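Local coordinates for protein protease (Helicobacter pylori, PDB 5EUF) that is a zinc-dependent protease of the M16 family, probably a virulence factor that cleaves a human junctional adhesion molecule and weakens the gastric epithelial barrier, at residues Val30-Val35 with Asp367-Phe372; Tyr37-Arg42 with Lys180-Leu185; Ser286-Lys291 with Lys328-Leu333. All blocks are in the same frame, centred on the assembly; numbering follows the deposited sequence.

How the contacts relate
From the N terminus, the chain opens contact 1 on strand 30-37 and, in the loop that follows, opens contact 2. Contact 2 closes first, when helix 176-186 comes against the loop 37-42. Contact 3 then opens and closes in the second half of the chain, pinning helix 284-289 to helix 323-338 beside the sheet that holds strand 251-258. Only afterwards does helix 365-376 reach back to the sheet that holds strand 30-37 and close contact 1, so both other contacts fall within its long loop. Contacts 2 and 3 are in series on opposite sides of the chain's centre, their own centres about 41 Å apart.

Contact 1 of 3, residues Val30-Val35 with Asp367-Phe372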
loop_
_atom_site.group_PDB
_atom_site.type_symbol
_atom_site.label_atom_id
_atom_site.label_comp_id
_atom_site.label_asym_id
_atom_site.label_seq_id
_atom_site.Cartn_x
_atom_site.Cartn_y
_atom_site.Cartn_z
ATOM N N VAL B 30 -34.727 26.229 -13.785
ATOM C CA VAL B 30 -33.787 25.436 -13.001
ATOM C C VAL B 30 -32.622 24.883 -13.823
ATOM O O VAL B 30 -32.823 24.242 -14.855
ATOM C CB VAL B 30 -34.510 24.262 -12.313
ATOM C CG1 VAL B 30 -33.550 23.490 -11.422
ATOM C CG2 VAL B 30 -35.693 24.774 -11.511
ATOM N N ILE B 31 -31.401 25.146 -13.364
ATOM C CA ILE B 31 -30.203 24.581 -13.980
ATOM C C ILE B 31 -29.224 24.081 -12.927
ATOM O O ILE B 31 -29.389 24.340 -11.734
ATOM C CB ILE B 31 -29.458 25.601 -14.870
ATOM C CG1 ILE B 31 -28.831 26.699 -14.007
ATOM C CG2 ILE B 31 -30.376 26.179 -15.939
ATOM C CD1 ILE B 31 -27.930 27.630 -14.774
ATOM N N GLU B 32 -28.200 23.364 -13.376
ATOM C CA GLU B 32 -27.094 22.989 -12.504
ATOM C C GLU B 32 -25.761 23.243 -13.197
ATOM O O GLU B 32 -25.553 22.826 -14.338
ATOM C CB GLU B 32 -27.194 21.524 -12.078
ATOM C CG GLU B 32 -26.053 21.100 -11.163
ATOM C CD GLU B 32 -26.236 19.714 -10.584
ATOM O OE1 GLU B 32 -25.284 18.909 -10.657
ATOM O OE2 GLU B 32 -27.324 19.433 -10.043
ATOM N N VAL B 33 -24.862 23.933 -12.501
ATOM C CA VAL B 33 -23.555 24.265 -13.053
ATOM C C VAL B 33 -22.474 23.366 -12.467
ATOM O O VAL B 33 -22.124 23.494 -11.298
ATOM C CB VAL B 33 -23.189 25.737 -12.783
ATOM C CG1 VAL B 33 -21.896 26.094 -13.489
ATOM C CG2 VAL B 33 -24.313 26.649 -13.236
ATOM N N ASP B 34 -21.942 22.463 -13.286
ATOM C CA ASP B 34 -20.946 21.501 -12.821
ATOM C C ASP B 34 -19.526 21.833 -13.261
ATOM O O ASP B 34 -19.293 22.255 -14.395
ATOM C CB ASP B 34 -21.296 20.093 -13.309
ATOM C CG ASP B 34 -22.400 19.456 -12.504
ATOM O OD1 ASP B 34 -23.574 19.822 -12.714
ATOM O OD2 ASP B 34 -22.093 18.583 -11.666
ATOM N N VAL B 35 -18.583 21.635 -12.348
ATOM C CA VAL B 35 -17.166 21.643 -12.682
ATOM C C VAL B 35 -16.553 20.316 -12.261
ATOM O O VAL B 35 -16.471 20.012 -11.073
ATOM C CB VAL B 35 -16.413 22.795 -12.003
ATOM C CG1 VAL B 35 -14.915 22.636 -12.208
ATOM C CG2 VAL B 35 -16.887 24.128 -12.549
ATOM N N ASP B 367 -30.192 15.007 -11.628
ATOM C CA ASP B 367 -30.036 13.596 -11.951
ATOM C C ASP B 367 -29.294 13.418 -13.269
ATOM O O ASP B 367 -28.397 12.581 -13.379
ATOM C CB ASP B 367 -31.400 12.906 -12.010
ATOM C CG ASP B 367 -32.083 12.841 -10.654
ATOM O OD1 ASP B 367 -31.373 12.728 -9.633
ATOM O OD2 ASP B 367 -33.331 12.901 -10.610
ATOM N N VAL B 368 -29.670 14.216 -14.265
ATOM C CA VAL B 368 -29.050 14.147 -15.584
ATOM C C VAL B 368 -27.569 14.511 -15.512
ATOM O O VAL B 368 -26.728 13.868 -16.146
ATOM C CB VAL B 368 -29.759 15.077 -16.586
ATOM C CG1 VAL B 368 -29.055 15.051 -17.933
ATOM C CG2 VAL B 368 -31.212 14.668 -16.742
ATOM N N ALA B 369 -27.257 15.538 -14.727
ATOM C CA ALA B 369 -25.876 15.963 -14.539
ATOM C C ALA B 369 -25.041 14.833 -13.946
ATOM O O ALA B 369 -23.957 14.530 -14.440
ATOM C CB ALA B 369 -25.816 17.194 -13.650
ATOM N N GLY B 370 -25.561 14.211 -12.893
ATOM C CA GLY B 370 -24.887 13.105 -12.236
ATOM C C GLY B 370 -24.582 11.950 -13.173
ATOM O O GLY B 370 -23.554 11.288 -13.040
ATOM N N LEU B 371 -25.478 11.707 -14.125
ATOM C CA LEU B 371 -25.261 10.662 -15.117
ATOM C C LEU B 371 -24.118 11.035 -16.054
ATOM O O LEU B 371 -23.165 10.272 -16.221
ATOM C CB LEU B 371 -26.535 10.402 -15.922
ATOM C CG LEU B 371 -27.721 9.813 -15.157
ATOM C CD1 LEU B 371 -28.906 9.603 -16.086
ATOM C CD2 LEU B 371 -27.331 8.509 -14.479
ATOM N N PHE B 372 -24.221 12.215 -16.660
ATOM C CA PHE B 372 -23.211 12.693 -17.598
ATOM C C PHE B 372 -21.839 12.842 -16.952
ATOM O O PHE B 372 -20.821 12.540 -17.573
ATOM C CB PHE B 372 -23.636 14.031 -18.203
ATOM C CG PHE B 372 -24.544 13.900 -19.390
ATOM C CD1 PHE B 372 -25.914 13.799 -19.224
ATOM C CD2 PHE B 372 -24.028 13.890 -20.674
ATOM C CE1 PHE B 372 -26.752 13.683 -20.316
ATOM C CE2 PHE B 372 -24.859 13.776 -21.767
ATOM C CZ PHE B 372 -26.224 13.672 -21.589
#
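Ala-369 is the residue most covered in this contact, and its methyl group sits against two carboxylates of the strand. Glu-32 OE1 lies 3.5 Å from Ala-369 CB, and Asp-34 OD1 lies 3.6 Å from the same CB. The two acids stand two residues apart on strand 30-37, their side chains leaving the backbone toward the helix, while CB of Ala-369 points back at them. Glu-32 gets there with an extended chain: CG is anti to the backbone N (chi1 -180°) and the next torsion is also close to trans, which carries the carboxylate straight out from the strand. Asp-34 is shorter, and its CG lies beside the backbone N instead. Glu-32 CA and Ala-369 CA, the nearest pair, are 7.4 Å apart, with the Ala-369 methyl between helix and strand. This is a helix laid over one face of a mixed sheet, as in the alpha/beta domains of M16 peptidases. Strand 30-37 runs between strands 192-198 and 91-98, and its other face, carrying Ile-31, Val-33 and Val-35, is covered by helix 102-113. The carboxylates find their polar partner in Arg-92 of strand 91-98, whose NH1 and NE form salt bridges with Glu-32 OE1 and Asp-34 OD2; this would probably offset their charge in this buried place. Ala-369 also rests on Val-197, as does Val-368.

Contact 2 of 3, residues Tyr37-Arg42 with Lys180-Leu185; sequences YKVGSR and KKFHSL
Val-39 and Phe-182 meet through one methyl group and one end of a ring, their side chains running past each other in opposite directions. Val-39 CG1 is 3.7 Å from Phe-182 CE1 and equally far from Phe-182 CZ, so the methyl straddles that ring bond. Its approach to the ring is oblique. Gly-40 O, by contrast, comes to the rim near the ring plane, 4.3 Å from Phe-182 CZ. On the helix, CG of Phe-182 is anti to the backbone N (chi1 -166°), and this throws the ring out to the loop although CB itself does not point there. The side chains span a wide gap: Val-39 CA and His-183 CA, the nearest pair, are 9.6 Å apart. The loop enters through an inverse gamma turn centred on Lys-38, and the side chain of Val-39 then faces the helix. The site is near the catalytic centre without being part of it: Gly-40 lies about 8 Å from the side chain of His-53, a zinc ligand, and about 13 Å from a bound zinc ion. Phe-182 also packs on Ile-51, Ala-52 and Leu-55 of zinc-binding helix 51-58, so the ring, carried by helix 176-186, lies against both that helix and the loop that follows strand 30-37, and at the end of the strand Tyr-37 stacks on Tyr-187, just after helix 176-186.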
loop_
_atom_site.group_PDB
_atom_site.type_symbol
_atom_site.label_atom_id
_atom_site.label_comp_id
_atom_site.label_asym_id
_atom_site.label_seq_id
_atom_site.Cartn_x
_atom_site.Cartn_y
_atom_site.Cartn_z
ATOM N N TYR B 37 -13.343 17.720 -12.128
ATOM C CA TYR B 37 -11.907 17.529 -12.242
ATOM C C TYR B 37 -11.595 16.042 -12.322
ATOM O O TYR B 37 -12.054 15.259 -11.489
ATOM C CB TYR B 37 -11.176 18.165 -11.062
ATOM C CG TYR B 37 -11.197 19.678 -11.063
ATOM C CD1 TYR B 37 -10.287 20.405 -11.825
ATOM C CD2 TYR B 37 -12.116 20.380 -10.293
ATOM C CE1 TYR B 37 -10.298 21.786 -11.822
ATOM C CE2 TYR B 37 -12.135 21.760 -10.283
ATOM C CZ TYR B 37 -11.227 22.459 -11.051
ATOM O OH TYR B 37 -11.247 23.834 -11.046
ATOM N N LYS B 38 -10.818 15.649 -13.326
ATOM C CA LYS B 38 -10.440 14.249 -13.493
ATOM C C LYS B 38 -9.387 13.845 -12.468
ATOM O O LYS B 38 -8.296 13.402 -12.828
ATOM C CB LYS B 38 -9.918 13.999 -14.908
ATOM C CG LYS B 38 -10.902 14.362 -16.008
ATOM C CD LYS B 38 -10.289 14.148 -17.381
ATOM C CE LYS B 38 -11.288 14.429 -18.489
ATOM N NZ LYS B 38 -10.663 14.295 -19.834
ATOM N N VAL B 39 -9.718 14.024 -11.191
ATOM C CA VAL B 39 -8.822 13.685 -10.091
ATOM C C VAL B 39 -9.567 12.967 -8.982
ATOM O O VAL B 39 -10.728 13.265 -8.706
ATOM C CB VAL B 39 -8.157 14.923 -9.467
ATOM C CG1 VAL B 39 -6.775 14.560 -8.944
ATOM C CG2 VAL B 39 -8.085 16.068 -10.460
ATOM N N GLY B 40 -8.886 12.036 -8.330
ATOM C CA GLY B 40 -9.461 11.331 -7.203
ATOM C C GLY B 40 -8.363 10.747 -6.343
ATOM O O GLY B 40 -7.207 11.159 -6.435
ATOM N N SER B 41 -8.723 9.779 -5.508
ATOM C CA SER B 41 -7.749 9.119 -4.655
ATOM C C SER B 41 -6.839 8.218 -5.483
ATOM O O SER B 41 -5.772 7.812 -5.022
ATOM C CB SER B 41 -8.451 8.310 -3.565
ATOM O OG SER B 41 -9.245 7.278 -4.124
ATOM N N ARG B 42 -7.265 7.916 -6.708
ATOM C CA ARG B 42 -6.496 7.044 -7.589
ATOM C C ARG B 42 -5.268 7.767 -8.136
ATOM O O ARG B 42 -4.346 7.142 -8.660
ATOM C CB ARG B 42 -7.363 6.533 -8.742
ATOM C CG ARG B 42 -7.388 7.456 -9.941
ATOM C CD ARG B 42 -8.175 6.873 -11.100
ATOM N NE ARG B 42 -7.705 7.421 -12.366
ATOM C CZ ARG B 42 -6.907 6.769 -13.202
ATOM N NH1 ARG B 42 -6.513 5.539 -12.909
ATOM N NH2 ARG B 42 -6.511 7.339 -14.333
ATOM N N LYS B 180 -0.099 22.288 -2.694
ATOM C CA LYS B 180 0.069 23.218 -3.804
ATOM C C LYS B 180 0.530 22.480 -5.059
ATOM O O LYS B 180 0.102 22.798 -6.168
ATOM C CB LYS B 180 1.060 24.326 -3.442
ATOM C CG LYS B 180 0.519 25.334 -2.445
ATOM C CD LYS B 180 1.472 26.500 -2.277
ATOM C CE LYS B 180 0.872 27.596 -1.416
ATOM N NZ LYS B 180 1.797 28.758 -1.303
ATOM N N LYS B 181 1.395 21.486 -4.877
ATOM C CA LYS B 181 1.871 20.675 -5.992
ATOM C C LYS B 181 0.726 19.880 -6.602
ATOM O O LYS B 181 0.542 19.880 -7.819
ATOM C CB LYS B 181 2.986 19.737 -5.539
ATOM N N PHE B 182 -0.043 19.213 -5.748
ATOM C CA PHE B 182 -1.150 18.374 -6.193
ATOM C C PHE B 182 -2.219 19.189 -6.916
ATOM O O PHE B 182 -2.676 18.810 -7.993
ATOM C CB PHE B 182 -1.771 17.637 -5.002
ATOM C CG PHE B 182 -2.682 16.502 -5.390
ATOM C CD1 PHE B 182 -4.020 16.730 -5.674
ATOM C CD2 PHE B 182 -2.201 15.204 -5.458
ATOM C CE1 PHE B 182 -4.859 15.687 -6.027
ATOM C CE2 PHE B 182 -3.034 14.157 -5.808
ATOM C CZ PHE B 182 -4.364 14.398 -6.094
ATOM N N HIS B 183 -2.611 20.310 -6.319
ATOM C CA HIS B 183 -3.683 21.131 -6.869
ATOM C C HIS B 183 -3.321 21.734 -8.221
ATOM O O HIS B 183 -4.057 21.569 -9.194
ATOM C CB HIS B 183 -4.061 22.248 -5.899
ATOM C CG HIS B 183 -5.115 23.167 -6.431
ATOM N ND1 HIS B 183 -4.818 24.378 -7.019
ATOM C CD2 HIS B 183 -6.462 23.044 -6.481
ATOM C CE1 HIS B 183 -5.939 24.966 -7.400
ATOM N NE2 HIS B 183 -6.951 24.177 -7.085
ATOM N N SER B 184 -2.189 22.428 -8.279
ATOM C CA SER B 184 -1.761 23.096 -9.505
ATOM C C SER B 184 -1.520 22.103 -10.640
ATOM O O SER B 184 -1.561 22.468 -11.817
ATOM C CB SER B 184 -0.493 23.917 -9.256
ATOM O OG SER B 184 0.616 23.073 -9.003
ATOM N N LEU B 185 -1.270 20.847 -10.284
ATOM C CA LEU B 185 -1.037 19.810 -11.279
ATOM C C LEU B 185 -2.343 19.216 -11.792
ATOM O O LEU B 185 -2.506 19.001 -12.992
ATOM C CB LEU B 185 -0.156 18.701 -10.704
ATOM C CG LEU B 185 0.023 17.457 -11.577
ATOM C CD1 LEU B 185 0.648 17.820 -12.911
ATOM C CD2 LEU B 185 0.861 16.414 -10.856
#

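Contact 3 of 3, residues Ser286-Lys291 with Lys328-Leu333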
loop_
_atom_site.group_PDB
_atom_site.type_symbol
_atom_site.label_atom_id
_atom_site.label_comp_id
_atom_site.label_asym_id
_atom_site.label_seq_id
_atom_site.Cartn_x
_atom_site.Cartn_y
_atom_site.Cartn_z
ATOM N N SER B 286 -35.257 -9.342 1.552
ATOM C CA SER B 286 -36.373 -10.224 1.875
ATOM C C SER B 286 -35.937 -11.638 2.256
ATOM O O SER B 286 -36.760 -12.554 2.296
ATOM C CB SER B 286 -37.352 -10.279 0.698
ATOM O OG SER B 286 -36.679 -10.548 -0.519
ATOM N N GLU B 287 -34.652 -11.817 2.545
ATOM C CA GLU B 287 -34.156 -13.118 2.990
ATOM C C GLU B 287 -33.313 -12.994 4.261
ATOM O O GLU B 287 -33.525 -13.723 5.228
ATOM C CB GLU B 287 -33.345 -13.791 1.882
ATOM C CG GLU B 287 -33.089 -15.272 2.109
ATOM C CD GLU B 287 -34.328 -16.118 1.891
ATOM O OE1 GLU B 287 -35.289 -15.619 1.266
ATOM O OE2 GLU B 287 -34.342 -17.282 2.345
ATOM N N LEU B 288 -32.358 -12.069 4.255
ATOM C CA LEU B 288 -31.532 -11.827 5.433
ATOM C C LEU B 288 -32.259 -10.972 6.462
ATOM O O LEU B 288 -32.378 -11.351 7.627
ATOM C CB LEU B 288 -30.218 -11.150 5.044
ATOM C CG LEU B 288 -29.157 -12.033 4.392
ATOM C CD1 LEU B 288 -27.903 -11.226 4.098
ATOM C CD2 LEU B 288 -28.840 -13.207 5.295
ATOM N N VAL B 289 -32.743 -9.816 6.022
ATOM C CA VAL B 289 -33.366 -8.854 6.921
ATOM C C VAL B 289 -34.791 -9.260 7.299
ATOM O O VAL B 289 -35.214 -9.071 8.440
ATOM C CB VAL B 289 -33.386 -7.442 6.297
ATOM C CG1 VAL B 289 -33.830 -6.408 7.320
ATOM C CG2 VAL B 289 -32.013 -7.088 5.746
ATOM N N ASP B 290 -35.525 -9.829 6.347
ATOM C CA ASP B 290 -36.936 -10.138 6.563
ATOM C C ASP B 290 -37.185 -11.589 6.971
ATOM O O ASP B 290 -37.535 -11.866 8.120
ATOM C CB ASP B 290 -37.744 -9.819 5.303
ATOM C CG ASP B 290 -37.669 -8.356 4.917
ATOM O OD1 ASP B 290 -37.263 -7.537 5.767
ATOM O OD2 ASP B 290 -38.024 -8.026 3.767
ATOM N N LYS B 291 -37.008 -12.506 6.025
ATOM C CA LYS B 291 -37.357 -13.912 6.227
ATOM C C LYS B 291 -36.590 -14.572 7.374
ATOM O O LYS B 291 -37.121 -15.452 8.051
ATOM C CB LYS B 291 -37.126 -14.702 4.936
ATOM N N LYS B 328 -22.100 -16.975 5.345
ATOM C CA LYS B 328 -22.621 -18.277 4.950
ATOM C C LYS B 328 -23.908 -18.140 4.143
ATOM O O LYS B 328 -24.190 -18.959 3.269
ATOM C CB LYS B 328 -22.867 -19.150 6.184
ATOM N N GLU B 329 -24.676 -17.092 4.431
ATOM C CA GLU B 329 -25.969 -16.887 3.789
ATOM C C GLU B 329 -25.855 -16.193 2.434
ATOM O O GLU B 329 -26.468 -16.629 1.461
ATOM C CB GLU B 329 -26.894 -16.082 4.702
ATOM C CG GLU B 329 -27.265 -16.786 5.999
ATOM C CD GLU B 329 -28.043 -18.071 5.773
ATOM O OE1 GLU B 329 -28.808 -18.144 4.787
ATOM O OE2 GLU B 329 -27.889 -19.009 6.584
ATOM N N ILE B 330 -25.082 -15.113 2.371
ATOM C CA ILE B 330 -24.916 -14.387 1.115
ATOM C C ILE B 330 -24.247 -15.270 0.065
ATOM O O ILE B 330 -24.559 -15.177 -1.118
ATOM C CB ILE B 330 -24.096 -13.087 1.294
ATOM C CG1 ILE B 330 -22.785 -13.365 2.027
ATOM C CG2 ILE B 330 -24.897 -12.048 2.055
ATOM C CD1 ILE B 330 -22.038 -12.110 2.422
ATOM N N VAL B 331 -23.340 -16.137 0.503
ATOM C CA VAL B 331 -22.691 -17.075 -0.402
ATOM C C VAL B 331 -23.715 -18.084 -0.918
ATOM O O VAL B 331 -23.733 -18.415 -2.105
ATOM C CB VAL B 331 -21.519 -17.811 0.287
ATOM C CG1 VAL B 331 -21.037 -18.973 -0.564
ATOM C CG2 VAL B 331 -20.378 -16.843 0.564
ATOM N N ALA B 332 -24.579 -18.549 -0.019
ATOM C CA ALA B 332 -25.646 -19.480 -0.367
ATOM C C ALA B 332 -26.595 -18.884 -1.406
ATOM O O ALA B 332 -27.136 -19.598 -2.253
ATOM C CB ALA B 332 -26.417 -19.889 0.881
ATOM N N LEU B 333 -26.799 -17.572 -1.334
ATOM C CA LEU B 333 -27.589 -16.870 -2.336
ATOM C C LEU B 333 -26.852 -16.838 -3.671
ATOM O O LEU B 333 -27.440 -17.099 -4.721
ATOM C CB LEU B 333 -27.909 -15.445 -1.878
ATOM C CG LEU B 333 -28.930 -15.302 -0.750
ATOM C CD1 LEU B 333 -29.203 -13.836 -0.457
ATOM C CD2 LEU B 333 -30.216 -16.027 -1.106
#
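Glu-329 OE1 forms a salt bridge with Lys-292, just beyond the 286-291 segment, while the aliphatic start of the same Glu-329 side chain packs on Leu-288. Within helix 323-338, Leu-333 N donates to Glu-329 O over 3.0 Å, and this turn sets both residues on the face that meets the other segment, Glu-329 against Leu-288 and Leu-333 against Glu-287. Leu-288 buries the largest share of surface, and its two methyl branches have separate partners. CD2 of Leu-288 lies 3.5 Å from Glu-329 CB and 4.0 Å from Glu-329 CG. CD1 of Leu-288 reaches to 3.7 Å from Ile-330 CG2. In both pairs the side chains cross at a slant. CG of Leu-288 stands anti to its carbonyl carbon (chi1 -76°), which lets the isobutyl end bridge the gap even though CB is not directed across it. A looser apolar touch flanks this pair: Glu-287 CG lies 4.4 Å from Leu-333 CD2. The two carboxylates are not in contact: Glu-287 OE2 and Glu-329 OE1 are 6.1 Å apart. Glu-329 bends at its second torsion (chi2 -63°), and its bridge to Lys-292 probably balances some of the like charge. The arrangement is helix-on-helix packing in the second half of an M16 peptidase, with helix 284-289 widened into a pi-type turn at its end. Beyond the pair, Ile-330 also packs on Leu-284 of helix 284-289 and on Leu-254 of strand 251-258, so helix 323-338 sits against both that short helix and the sheet that holds strand 251-258, while backbone bonding ties Leu-288 to Leu-294 just ahead of strand 295-302.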